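PDB 3UOE: dehydrogenase from Sinorhizobium meliloti, which probably acts as an oxidoreductase of the LDH2/MDH2 family, whose members include malate and L-lactate dehydrogenases. Local coordinates for residues I217-A222 and A229-H234; K206-A211 and A235-A240; T199-M204 and A240-G245; E164-P169 and G274-I279. All blocks are in the same frame, centred on the assembly; numbering follows the deposited sequence.

In the fold
Contacts 1, 2 and 3 adjoin one another, with centres 8 to 12 Å apart, on one side of the chain, where contacts 1 and 3 share the small sheet of strands 229-230, 222-223 and 240-241; contact 4 touches contacts 2 and 3 through residues 166-168. Contacts 2 and 3 are largely buried, whereas contacts 1 and 4 are only partly so. Helix 233-237 serves contacts 1 and 2, and Ala-240 is common to contacts 2 and 3. Contact 1 depends on backbone bonds and a bridging water, contact 2 on one amide pair beside small apolar groups, and contact 3 on paired backbone bonds with isoleucine packing. In contact 4, by contrast, a carboxylate binds backbone N-H groups of a distant loop.

Contact 1. Residues I217-A222 and A229-H234; sequences IPPGWA and ATTDPH
Ile-217 meets Thr-231 through both backbone and side chain. Its N donates to Thr-231 O at 3.0 Å, nearly straight at 166°. With chi1 at 52°, CG1 lies between the backbone N and carbonyl carbon and so sits against that same Thr-231 O at 3.3 Å. CD1 comes near Thr-230 O, and the other branch, CG2, packs on Pro-233 CB at 4.0 Å. Thr-231 returns the contact by bringing CB and CG2 close to Ile-217 O, and its methyl also reaches Pro-219 CA. The segments lie at the edge of a small three-stranded sheet: a type II turn from Pro-218 to Trp-221, with Gly-220 at positive phi, leads into strand 222-223, and a single bond runs from Thr-230 N to Ala-222 O at 3.2 Å. A water knits the turn to Thr-230, donating to Pro-218 O and Thr-230 O and accepting from Ala-222 N. Thr-230 holds OG1 opposite its own N, chi1 178°, where it accepts from Asp-232 N at 2.8 Å in an ST turn; CG2 is thereby placed 3.6 Å from Ala-222 O. Asp-232 N-caps helix 233-237, OD1 receiving His-234 N from above the carboxylate plane.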
loop_
_atom_site.group_PDB
_atom_site.type_symbol
_atom_site.label_atom_id
_atom_site.label_comp_id
_atom_site.label_asym_id
_atom_site.label_seq_id
_atom_site.Cartn_x
_atom_site.Cartn_y
_atom_site.Cartn_z
ATOM N N ILE A 217 -13.165 20.306 15.094
ATOM C CA ILE A 217 -12.885 19.073 14.377
ATOM C C ILE A 217 -13.250 17.882 15.255
ATOM O O ILE A 217 -13.139 17.952 16.480
ATOM C CB ILE A 217 -11.414 18.998 13.924
ATOM C CG1 ILE A 217 -10.480 19.253 15.104
ATOM C CG2 ILE A 217 -11.154 20.022 12.847
ATOM C CD1 ILE A 217 -9.057 18.792 14.865
ATOM N N PRO A 218 -13.711 16.789 14.634
ATOM C CA PRO A 218 -14.099 15.653 15.467
ATOM C C PRO A 218 -12.942 15.247 16.362
ATOM O O PRO A 218 -11.781 15.369 15.970
ATOM C CB PRO A 218 -14.394 14.546 14.443
ATOM C CG PRO A 218 -14.742 15.267 13.197
ATOM C CD PRO A 218 -13.887 16.512 13.196
ATOM N N PRO A 219 -13.258 14.764 17.565
ATOM C CA PRO A 219 -12.226 14.268 18.475
ATOM C C PRO A 219 -11.580 13.044 17.836
ATOM O O PRO A 219 -12.276 12.286 17.154
ATOM C CB PRO A 219 -13.038 13.854 19.706
ATOM C CG PRO A 219 -14.392 13.502 19.125
ATOM C CD PRO A 219 -14.615 14.559 18.099
ATOM N N GLY A 220 -10.279 12.860 18.035
ATOM C CA GLY A 220 -9.596 11.708 17.473
ATOM C C GLY A 220 -8.794 11.981 16.209
ATOM O O GLY A 220 -7.957 11.172 15.814
ATOM N N TRP A 221 -9.041 13.111 15.561
ATOM C CA TRP A 221 -8.281 13.458 14.364
ATOM C C TRP A 221 -6.849 13.817 14.723
ATOM O O TRP A 221 -5.909 13.373 14.064
ATOM C CB TRP A 221 -8.933 14.635 13.619
ATOM C CG TRP A 221 -10.114 14.249 12.776
ATOM C CD1 TRP A 221 -10.771 13.059 12.789
ATOM C CD2 TRP A 221 -10.802 15.079 11.824
ATOM N NE1 TRP A 221 -11.808 13.083 11.893
ATOM C CE2 TRP A 221 -11.856 14.304 11.295
ATOM C CE3 TRP A 221 -10.627 16.391 11.375
ATOM C CZ2 TRP A 221 -12.736 14.807 10.329
ATOM C CZ3 TRP A 221 -11.503 16.888 10.414
ATOM C CH2 TRP A 221 -12.543 16.094 9.900
ATOM N N ALA A 222 -6.689 14.613 15.776
ATOM C CA ALA A 222 -5.414 15.264 16.046
ATOM C C ALA A 222 -5.133 15.498 17.525
ATOM O O ALA A 222 -6.024 15.429 18.367
ATOM C CB ALA A 222 -5.329 16.587 15.291
ATOM N N ALA A 229 -4.957 15.386 23.081
ATOM C CA ALA A 229 -6.096 15.329 22.169
ATOM C C ALA A 229 -6.782 16.688 22.075
ATOM O O ALA A 229 -7.029 17.340 23.091
ATOM C CB ALA A 229 -7.083 14.270 22.611
ATOM N N THR A 230 -7.090 17.120 20.858
ATOM C CA THR A 230 -7.727 18.415 20.680
ATOM C C THR A 230 -8.854 18.396 19.648
ATOM O O THR A 230 -8.808 17.639 18.674
ATOM C CB THR A 230 -6.711 19.467 20.233
ATOM O OG1 THR A 230 -7.390 20.711 20.018
ATOM C CG2 THR A 230 -6.030 19.023 18.930
ATOM N N THR A 231 -9.855 19.249 19.861
ATOM C CA THR A 231 -10.913 19.459 18.875
ATOM C C THR A 231 -10.774 20.830 18.235
ATOM O O THR A 231 -11.648 21.262 17.486
ATOM C CB THR A 231 -12.314 19.381 19.504
ATOM O OG1 THR A 231 -12.381 20.263 20.635
ATOM C CG2 THR A 231 -12.640 17.945 19.933
ATOM N N ASP A 232 -9.677 21.511 18.545
ATOM C CA ASP A 232 -9.422 22.856 18.045
ATOM C C ASP A 232 -8.532 22.779 16.809
ATOM O O ASP A 232 -7.386 22.348 16.896
ATOM C CB ASP A 232 -8.762 23.689 19.149
ATOM C CG ASP A 232 -8.431 25.110 18.710
ATOM O OD1 ASP A 232 -8.470 25.407 17.500
ATOM O OD2 ASP A 232 -8.123 25.932 19.595
ATOM N N PRO A 233 -9.059 23.191 15.645
ATOM C CA PRO A 233 -8.323 23.028 14.385
ATOM C C PRO A 233 -7.032 23.832 14.350
ATOM O O PRO A 233 -6.050 23.384 13.745
ATOM C CB PRO A 233 -9.314 23.553 13.329
ATOM C CG PRO A 233 -10.246 24.434 14.104
ATOM C CD PRO A 233 -10.416 23.711 15.405
ATOM N N HIS A 234 -7.034 25.003 14.975
ATOM C CA HIS A 234 -5.827 25.820 15.046
ATOM C C HIS A 234 -4.767 25.133 15.895
ATOM O O HIS A 234 -3.579 25.215 15.600
ATOM C CB HIS A 234 -6.127 27.215 15.603
ATOM C CG HIS A 234 -7.105 27.989 14.776
ATOM N ND1 HIS A 234 -6.766 28.567 13.572
ATOM C CD2 HIS A 234 -8.415 28.264 14.974
ATOM C CE1 HIS A 234 -7.826 29.171 13.065
ATOM N NE2 HIS A 234 -8.839 28.999 13.893
HETATM O O HOH W 1 -9.231 15.541 16.832
#

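Contact 2. Residues K206-A211 and A235-A240; sequences KINNHA and AAQAGA
The side-chain amides of Asn-208 and Gln-237 meet with their planes turned 71° apart. Gln-237 NE2 donates to Asn-208 OD1 at 2.6 Å with an N-H...O angle of 165°. The acceptor sits at the NE2 edge of the glutamine amide, close to its plane, but the donor stands above the asparagine carbonyl plane, 51° out of it, and so does not follow a lone-pair direction. Ala-211 CB lies over one face of the Gln-237 amide, 3.7 Å from CD.

Gln-237 reaches this position by an extended chain beyond CG, its CG passing Ile-207 CG2 at 4.1 Å as the two side chains run past each other in opposite directions. Asn-208 turns its CG beside the backbone N, and thus offers OD1 to the neighbouring helix. Next to this polar pair the contact is apolar: Ile-207 packs CG2 against Ala-236 CB at 4.0 Å, with CD1 almost as near to the same methyl. Ile-217 and Ala-222 also touch Ala-236, and Ile-207 continues onto Ile-241. The arrangement is that of two helices, 204-213 and the short 233-237, packed through Ile-207 against the methyl of Ala-236 on their buried sides, with an amide-amide hydrogen bond joining their more exposed margins.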
loop_
_atom_site.group_PDB
_atom_site.type_symbol
_atom_site.label_atom_id
_atom_site.label_comp_id
_atom_site.label_asym_id
_atom_site.label_seq_id
_atom_site.Cartn_x
_atom_site.Cartn_y
_atom_site.Cartn_z
ATOM N N LYS A 206 -7.768 19.383 4.979
ATOM C CA LYS A 206 -9.121 19.411 5.531
ATOM C C LYS A 206 -9.157 20.095 6.889
ATOM O O LYS A 206 -10.127 20.772 7.224
ATOM C CB LYS A 206 -9.701 18.003 5.652
ATOM C CG LYS A 206 -11.140 17.987 6.128
ATOM C CD LYS A 206 -11.581 16.594 6.484
ATOM C CE LYS A 206 -11.821 15.754 5.245
ATOM N NZ LYS A 206 -13.115 16.109 4.602
ATOM N N ILE A 207 -8.105 19.919 7.677
ATOM C CA ILE A 207 -8.063 20.573 8.970
ATOM C C ILE A 207 -7.934 22.083 8.786
ATOM O O ILE A 207 -8.560 22.852 9.507
ATOM C CB ILE A 207 -6.937 20.017 9.875
ATOM C CG1 ILE A 207 -7.354 18.669 10.465
ATOM C CG2 ILE A 207 -6.609 20.994 11.005
ATOM C CD1 ILE A 207 -6.255 17.999 11.269
ATOM N N ASN A 208 -7.135 22.493 7.806
ATOM C CA ASN A 208 -6.955 23.910 7.501
ATOM C C ASN A 208 -8.282 24.542 7.125
ATOM O O ASN A 208 -8.609 25.637 7.580
ATOM C CB ASN A 208 -5.947 24.103 6.367
ATOM C CG ASN A 208 -4.545 23.682 6.758
ATOM O OD1 ASN A 208 -4.235 23.525 7.939
ATOM N ND2 ASN A 208 -3.691 23.492 5.770
ATOM N N ASN A 209 -9.050 23.827 6.307
ATOM C CA ASN A 209 -10.391 24.251 5.939
ATOM C C ASN A 209 -11.282 24.440 7.166
ATOM O O ASN A 209 -12.067 25.388 7.224
ATOM C CB ASN A 209 -11.021 23.267 4.952
ATOM C CG ASN A 209 -12.472 23.599 4.644
ATOM O OD1 ASN A 209 -13.379 23.251 5.409
ATOM N ND2 ASN A 209 -12.700 24.269 3.514
ATOM N N HIS A 210 -11.157 23.557 8.152
ATOM C CA HIS A 210 -11.864 23.769 9.406
ATOM C C HIS A 210 -11.366 25.017 10.140
ATOM O O HIS A 210 -12.164 25.864 10.553
ATOM C CB HIS A 210 -11.766 22.547 10.313
ATOM C CG HIS A 210 -12.701 21.440 9.939
ATOM N ND1 HIS A 210 -13.689 20.981 10.783
ATOM C CD2 HIS A 210 -12.797 20.701 8.809
ATOM C CE1 HIS A 210 -14.349 20.000 10.193
ATOM N NE2 HIS A 210 -13.829 19.813 8.993
ATOM N N ALA A 211 -10.051 25.124 10.315
ATOM C CA ALA A 211 -9.478 26.282 11.000
ATOM C C ALA A 211 -9.993 27.552 10.336
ATOM O O ALA A 211 -10.438 28.487 11.005
ATOM C CB ALA A 211 -7.947 26.238 10.958
ATOM N N ALA A 235 -5.201 24.469 16.957
ATOM C CA ALA A 235 -4.288 23.678 17.769
ATOM C C ALA A 235 -3.769 22.514 16.917
ATOM O O ALA A 235 -2.564 22.324 16.762
ATOM C CB ALA A 235 -4.997 23.166 19.036
ATOM N N ALA A 236 -4.696 21.754 16.344
ATOM C CA ALA A 236 -4.345 20.663 15.443
ATOM C C ALA A 236 -3.298 21.073 14.404
ATOM O O ALA A 236 -2.388 20.308 14.111
ATOM C CB ALA A 236 -5.605 20.114 14.760
ATOM N N GLN A 237 -3.426 22.280 13.850
ATOM C CA GLN A 237 -2.510 22.733 12.805
ATOM C C GLN A 237 -1.065 22.683 13.296
ATOM O O GLN A 237 -0.147 22.372 12.541
ATOM C CB GLN A 237 -2.865 24.148 12.321
ATOM C CG GLN A 237 -4.041 24.210 11.335
ATOM C CD GLN A 237 -4.261 25.609 10.748
ATOM O OE1 GLN A 237 -4.190 26.607 11.453
ATOM N NE2 GLN A 237 -4.536 25.673 9.451
ATOM N N ALA A 238 -0.875 22.984 14.571
ATOM C CA ALA A 238 0.455 23.012 15.152
ATOM C C ALA A 238 0.776 21.693 15.841
ATOM O O ALA A 238 1.831 21.558 16.472
ATOM C CB ALA A 238 0.576 24.175 16.136
ATOM N N GLY A 239 -0.132 20.724 15.717
ATOM C CA GLY A 239 0.008 19.457 16.412
ATOM C C GLY A 239 0.374 18.294 15.508
ATOM O O GLY A 239 1.292 18.387 14.698
ATOM N N ALA A 240 -0.356 17.190 15.650
ATOM C CA ALA A 240 -0.115 16.003 14.846
ATOM C C ALA A 240 -1.403 15.219 14.604
ATOM O O ALA A 240 -2.279 15.135 15.469
ATOM C CB ALA A 240 0.966 15.112 15.481
#

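Contact 3. Residues T199-M204 and A240-G245; sequences TSIVSM and AIAPFG
Ser-200 and Pro-243 form a single backbone bridge, their CA atoms 4.1 Å apart, which joins the loop before helix 204-213 to the chain leaving strand 240-241. Two hydrogen bonds make it: Ile-201 N donates to Ala-242 O at 2.8 Å, and Phe-244 N to Thr-199 O at 3.0 Å, both with N-H...O angles of 165°. Weaker CA-H...O contacts accompany them, from Ser-200 to Ala-242 O and from Pro-243 to Thr-199 O.

The apolar contacts gather on Ile-241. Its CG2, anti to the backbone N (chi1 of CG1 -63°), touches Ile-201 CG2 at 3.8 Å and Val-202 CG1 at 3.9 Å, while CD1 reaches the CE methyl of selenomethionine Met-204 at 3.6 Å. Ile-207 of helix 204-213 also packs on this side chain. Exchanging Ile-241 for alanine would probably take away the apolar contact of the Met-204 methyl and open a gap among Ile-201, Val-202 and Met-204.

Among polar side chains, Ser-200 OG donates to Val-202 O, two residues on, from above its carbonyl plane, and Thr-199 OG1 bonds to Asn-180 O. The Phe-244 ring, near Lys-248 of the second subunit, presents an edge to Thr-199 O, which lies in the ring plane 3.3 Å from CD1.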
loop_
_atom_site.group_PDB
_atom_site.type_symbol
_atom_site.label_atom_id
_atom_site.label_comp_id
_atom_site.label_asym_id
_atom_site.label_seq_id
_atom_site.Cartn_x
_atom_site.Cartn_y
_atom_site.Cartn_z
ATOM N N THR A 199 -2.704 7.818 4.325
ATOM C CA THR A 199 -2.480 6.900 5.427
ATOM C C THR A 199 -2.708 7.606 6.759
ATOM O O THR A 199 -2.640 6.982 7.822
ATOM C CB THR A 199 -1.069 6.280 5.356
ATOM O OG1 THR A 199 -0.104 7.316 5.160
ATOM C CG2 THR A 199 -0.987 5.318 4.183
ATOM N N SER A 200 -2.967 8.912 6.703
ATOM C CA SER A 200 -3.429 9.633 7.884
ATOM C C SER A 200 -4.952 9.520 7.961
ATOM O O SER A 200 -5.613 9.241 6.962
ATOM C CB SER A 200 -2.992 11.096 7.854
ATOM O OG SER A 200 -3.457 11.745 6.682
ATOM N N ILE A 201 -5.507 9.725 9.147
ATOM C CA ILE A 201 -6.939 9.557 9.331
ATOM C C ILE A 201 -7.702 10.689 8.644
ATOM O O ILE A 201 -8.872 10.538 8.273
ATOM C CB ILE A 201 -7.307 9.526 10.819
ATOM C CG1 ILE A 201 -8.756 9.069 10.998
ATOM C CG2 ILE A 201 -7.076 10.891 11.452
ATOM C CD1 ILE A 201 -9.146 8.893 12.442
ATOM N N VAL A 202 -7.027 11.823 8.489
ATOM C CA VAL A 202 -7.582 12.962 7.783
ATOM C C VAL A 202 -6.442 13.751 7.150
ATOM O O VAL A 202 -5.280 13.604 7.547
ATOM C CB VAL A 202 -8.403 13.870 8.730
ATOM C CG1 VAL A 202 -7.492 14.650 9.664
ATOM C CG2 VAL A 202 -9.265 14.809 7.937
ATOM N N SER A 203 -6.776 14.570 6.157
ATOM C CA SER A 203 -5.811 15.469 5.531
ATOM C C SER A 203 -5.571 16.725 6.379
ATOM O O SER A 203 -6.458 17.182 7.089
ATOM C CB SER A 203 -6.313 15.882 4.148
ATOM O OG SER A 203 -5.376 16.733 3.501
HETATM N N MSE A 204 -4.371 17.290 6.306
HETATM C CA MSE A 204 -4.122 18.567 6.973
HETATM C C MSE A 204 -4.871 19.651 6.206
HETATM O O MSE A 204 -5.375 20.619 6.794
HETATM C CB MSE A 204 -2.631 18.881 7.025
HETATM C CG MSE A 204 -2.283 20.135 7.816
HETATM SE SE MSE A 204 -3.056 20.180 9.623
HETATM C CE MSE A 204 -1.712 19.187 10.646
ATOM N N ALA A 240 -0.356 17.190 15.650
ATOM C CA ALA A 240 -0.115 16.003 14.846
ATOM C C ALA A 240 -1.403 15.219 14.604
ATOM O O ALA A 240 -2.279 15.135 15.469
ATOM C CB ALA A 240 0.966 15.112 15.481
ATOM N N ILE A 241 -1.509 14.659 13.406
ATOM C CA ILE A 241 -2.688 13.933 12.988
ATOM C C ILE A 241 -2.436 12.461 13.236
ATOM O O ILE A 241 -1.299 12.001 13.155
ATOM C CB ILE A 241 -2.976 14.184 11.485
ATOM C CG1 ILE A 241 -3.282 15.666 11.244
ATOM C CG2 ILE A 241 -4.129 13.324 10.996
ATOM C CD1 ILE A 241 -3.251 16.082 9.772
ATOM N N ALA A 242 -3.493 11.726 13.560
ATOM C CA ALA A 242 -3.385 10.285 13.768
ATOM C C ALA A 242 -3.337 9.545 12.432
ATOM O O ALA A 242 -3.844 10.037 11.423
ATOM C CB ALA A 242 -4.549 9.779 14.616
ATOM N N PRO A 243 -2.700 8.369 12.417
ATOM C CA PRO A 243 -2.759 7.480 11.256
ATOM C C PRO A 243 -4.157 6.885 11.182
ATOM O O PRO A 243 -4.829 6.804 12.206
ATOM C CB PRO A 243 -1.775 6.369 11.630
ATOM C CG PRO A 243 -1.832 6.352 13.149
ATOM C CD PRO A 243 -1.846 7.818 13.482
ATOM N N PHE A 244 -4.597 6.469 10.003
ATOM C CA PHE A 244 -5.844 5.716 9.921
ATOM C C PHE A 244 -5.515 4.272 10.257
ATOM O O PHE A 244 -4.359 3.867 10.170
ATOM C CB PHE A 244 -6.441 5.791 8.518
ATOM C CG PHE A 244 -6.075 4.629 7.653
ATOM C CD1 PHE A 244 -4.826 4.562 7.061
ATOM C CD2 PHE A 244 -6.981 3.594 7.441
ATOM C CE1 PHE A 244 -4.482 3.485 6.264
ATOM C CE2 PHE A 244 -6.648 2.517 6.650
ATOM C CZ PHE A 244 -5.396 2.460 6.053
ATOM N N GLY A 245 -6.519 3.501 10.657
ATOM C CA GLY A 245 -6.342 2.075 10.859
ATOM C C GLY A 245 -5.307 1.708 11.904
ATOM O O GLY A 245 -4.703 0.647 11.828
#

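Contact 4. Residues E164-P169 and G274-I279; sequences EALVHP and GTLDDI
Glu-164 and Thr-275 mark the closest backbone approach, CA to CA 7.3 Å, between two loops that have neither helix nor strand here, so side chains must span the gap. Glu-164 does most of this. Its chain bends at chi2 (87°) and brings OE2 to two successive backbone N-H groups, Leu-276 N at 2.9 Å and Thr-275 N at 3.0 Å. Both arrive on the syn side of the oxygen, from opposite faces of the carboxylate. A water also donates to Glu-164 OE2 and to Asp-277 OD2, bridging two carboxylates whose nearest oxygens are 4.3 Å apart. OE1 is buried against Thr-275 CB (3.2 Å) and the CG2 methyl of the same residue, with no polar partner in the model. Leu-166, which with Val-167 opposes Ile-177 in a classic beta bulge, meets Leu-276 tip to tip through the CD1 methyls at 4.0 Å. Replacing Glu-164 with alanine would probably leave the two N-H groups without their acceptor and let the 274-279 loop move. Asp-277 OD2 accepts from Gly-274 N and OD1 from Ile-279 N (2.7 Å), an Asx turn shaping a loop that another loop's carboxylate grips by successive N-H groups.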
loop_
_atom_site.group_PDB
_atom_site.type_symbol
_atom_site.label_atom_id
_atom_site.label_comp_id
_atom_site.label_asym_id
_atom_site.label_seq_id
_atom_site.Cartn_x
_atom_site.Cartn_y
_atom_site.Cartn_z
ATOM N N GLU A 164 5.393 17.279 4.476
ATOM C CA GLU A 164 5.828 17.765 5.775
ATOM C C GLU A 164 5.371 16.777 6.842
ATOM O O GLU A 164 4.311 16.156 6.713
ATOM C CB GLU A 164 5.206 19.131 6.094
ATOM C CG GLU A 164 5.843 20.341 5.414
ATOM C CD GLU A 164 5.267 20.618 4.034
ATOM O OE1 GLU A 164 4.670 19.695 3.428
ATOM O OE2 GLU A 164 5.412 21.770 3.554
ATOM N N ALA A 165 6.169 16.640 7.892
ATOM C CA ALA A 165 5.796 15.826 9.037
ATOM C C ALA A 165 4.511 16.372 9.655
ATOM O O ALA A 165 4.508 17.445 10.254
ATOM C CB ALA A 165 6.930 15.823 10.065
ATOM N N LEU A 166 3.413 15.641 9.502
ATOM C CA LEU A 166 2.127 16.106 10.005
ATOM C C LEU A 166 1.413 15.056 10.837
ATOM O O LEU A 166 0.411 15.352 11.493
ATOM C CB LEU A 166 1.227 16.523 8.843
ATOM C CG LEU A 166 1.757 17.702 8.031
ATOM C CD1 LEU A 166 1.002 17.829 6.711
ATOM C CD2 LEU A 166 1.702 18.992 8.855
ATOM N N VAL A 167 1.945 13.840 10.826
ATOM C CA VAL A 167 1.242 12.680 11.358
ATOM C C VAL A 167 2.082 12.022 12.433
ATOM O O VAL A 167 3.274 11.793 12.238
ATOM C CB VAL A 167 1.001 11.642 10.233
ATOM C CG1 VAL A 167 0.389 10.349 10.785
ATOM C CG2 VAL A 167 0.134 12.246 9.118
ATOM N N HIS A 168 1.481 11.702 13.569
ATOM C CA HIS A 168 2.250 11.024 14.609
ATOM C C HIS A 168 2.195 9.520 14.432
ATOM O O HIS A 168 1.246 8.998 13.866
ATOM C CB HIS A 168 1.786 11.423 16.014
ATOM C CG HIS A 168 0.358 11.098 16.306
ATOM N ND1 HIS A 168 -0.093 9.809 16.497
ATOM C CD2 HIS A 168 -0.716 11.903 16.494
ATOM C CE1 HIS A 168 -1.386 9.829 16.764
ATOM N NE2 HIS A 168 -1.790 11.090 16.769
ATOM N N PRO A 169 3.218 8.814 14.920
ATOM C CA PRO A 169 3.150 7.351 14.862
ATOM C C PRO A 169 2.039 6.849 15.772
ATOM O O PRO A 169 1.593 7.573 16.668
ATOM C CB PRO A 169 4.507 6.913 15.420
ATOM C CG PRO A 169 5.369 8.147 15.427
ATOM C CD PRO A 169 4.436 9.289 15.596
ATOM N N GLY A 274 8.157 23.221 1.936
ATOM C CA GLY A 274 7.948 23.650 0.566
ATOM C C GLY A 274 6.616 23.276 -0.047
ATOM O O GLY A 274 6.377 23.529 -1.221
ATOM N N THR A 275 5.744 22.664 0.745
ATOM C CA THR A 275 4.417 22.317 0.268
ATOM C C THR A 275 3.353 23.214 0.912
ATOM O O THR A 275 2.436 23.691 0.241
ATOM C CB THR A 275 4.131 20.829 0.527
ATOM O OG1 THR A 275 4.418 20.079 -0.666
ATOM C CG2 THR A 275 2.704 20.609 0.941
ATOM N N LEU A 276 3.503 23.468 2.205
ATOM C CA LEU A 276 2.570 24.313 2.936
ATOM C C LEU A 276 3.176 25.677 3.272
ATOM O O LEU A 276 2.658 26.403 4.111
ATOM C CB LEU A 276 2.122 23.608 4.219
ATOM C CG LEU A 276 1.490 22.230 3.992
ATOM C CD1 LEU A 276 1.274 21.533 5.321
ATOM C CD2 LEU A 276 0.178 22.341 3.212
ATOM N N ASP A 277 4.291 26.012 2.637
ATOM C CA ASP A 277 4.898 27.321 2.821
ATOM C C ASP A 277 5.383 27.825 1.478
ATOM O O ASP A 277 5.466 27.073 0.515
ATOM C CB ASP A 277 6.070 27.260 3.816
ATOM C CG ASP A 277 7.294 26.560 3.240
ATOM O OD1 ASP A 277 7.898 27.093 2.282
ATOM O OD2 ASP A 277 7.653 25.475 3.746
ATOM N N ASP A 278 5.698 29.108 1.417
ATOM C CA ASP A 278 6.272 29.677 0.216
ATOM C C ASP A 278 7.622 30.266 0.563
ATOM O O ASP A 278 7.957 31.365 0.125
ATOM C CB ASP A 278 5.360 30.751 -0.363
ATOM C CG ASP A 278 5.043 31.848 0.635
ATOM O OD1 ASP A 278 5.570 31.807 1.768
ATOM O OD2 ASP A 278 4.258 32.751 0.291
ATOM N N ILE A 279 8.393 29.526 1.352
ATOM C CA ILE A 279 9.690 29.999 1.816
ATOM C C ILE A 279 10.826 29.056 1.418
ATOM O O ILE A 279 11.917 29.501 1.047
ATOM C CB ILE A 279 9.701 30.120 3.352
ATOM C CG1 ILE A 279 8.736 31.215 3.803
ATOM C CG2 ILE A 279 11.103 30.424 3.846
ATOM C CD1 ILE A 279 8.414 31.169 5.285
HETATM O O HOH W 2 6.067 23.758 5.070
#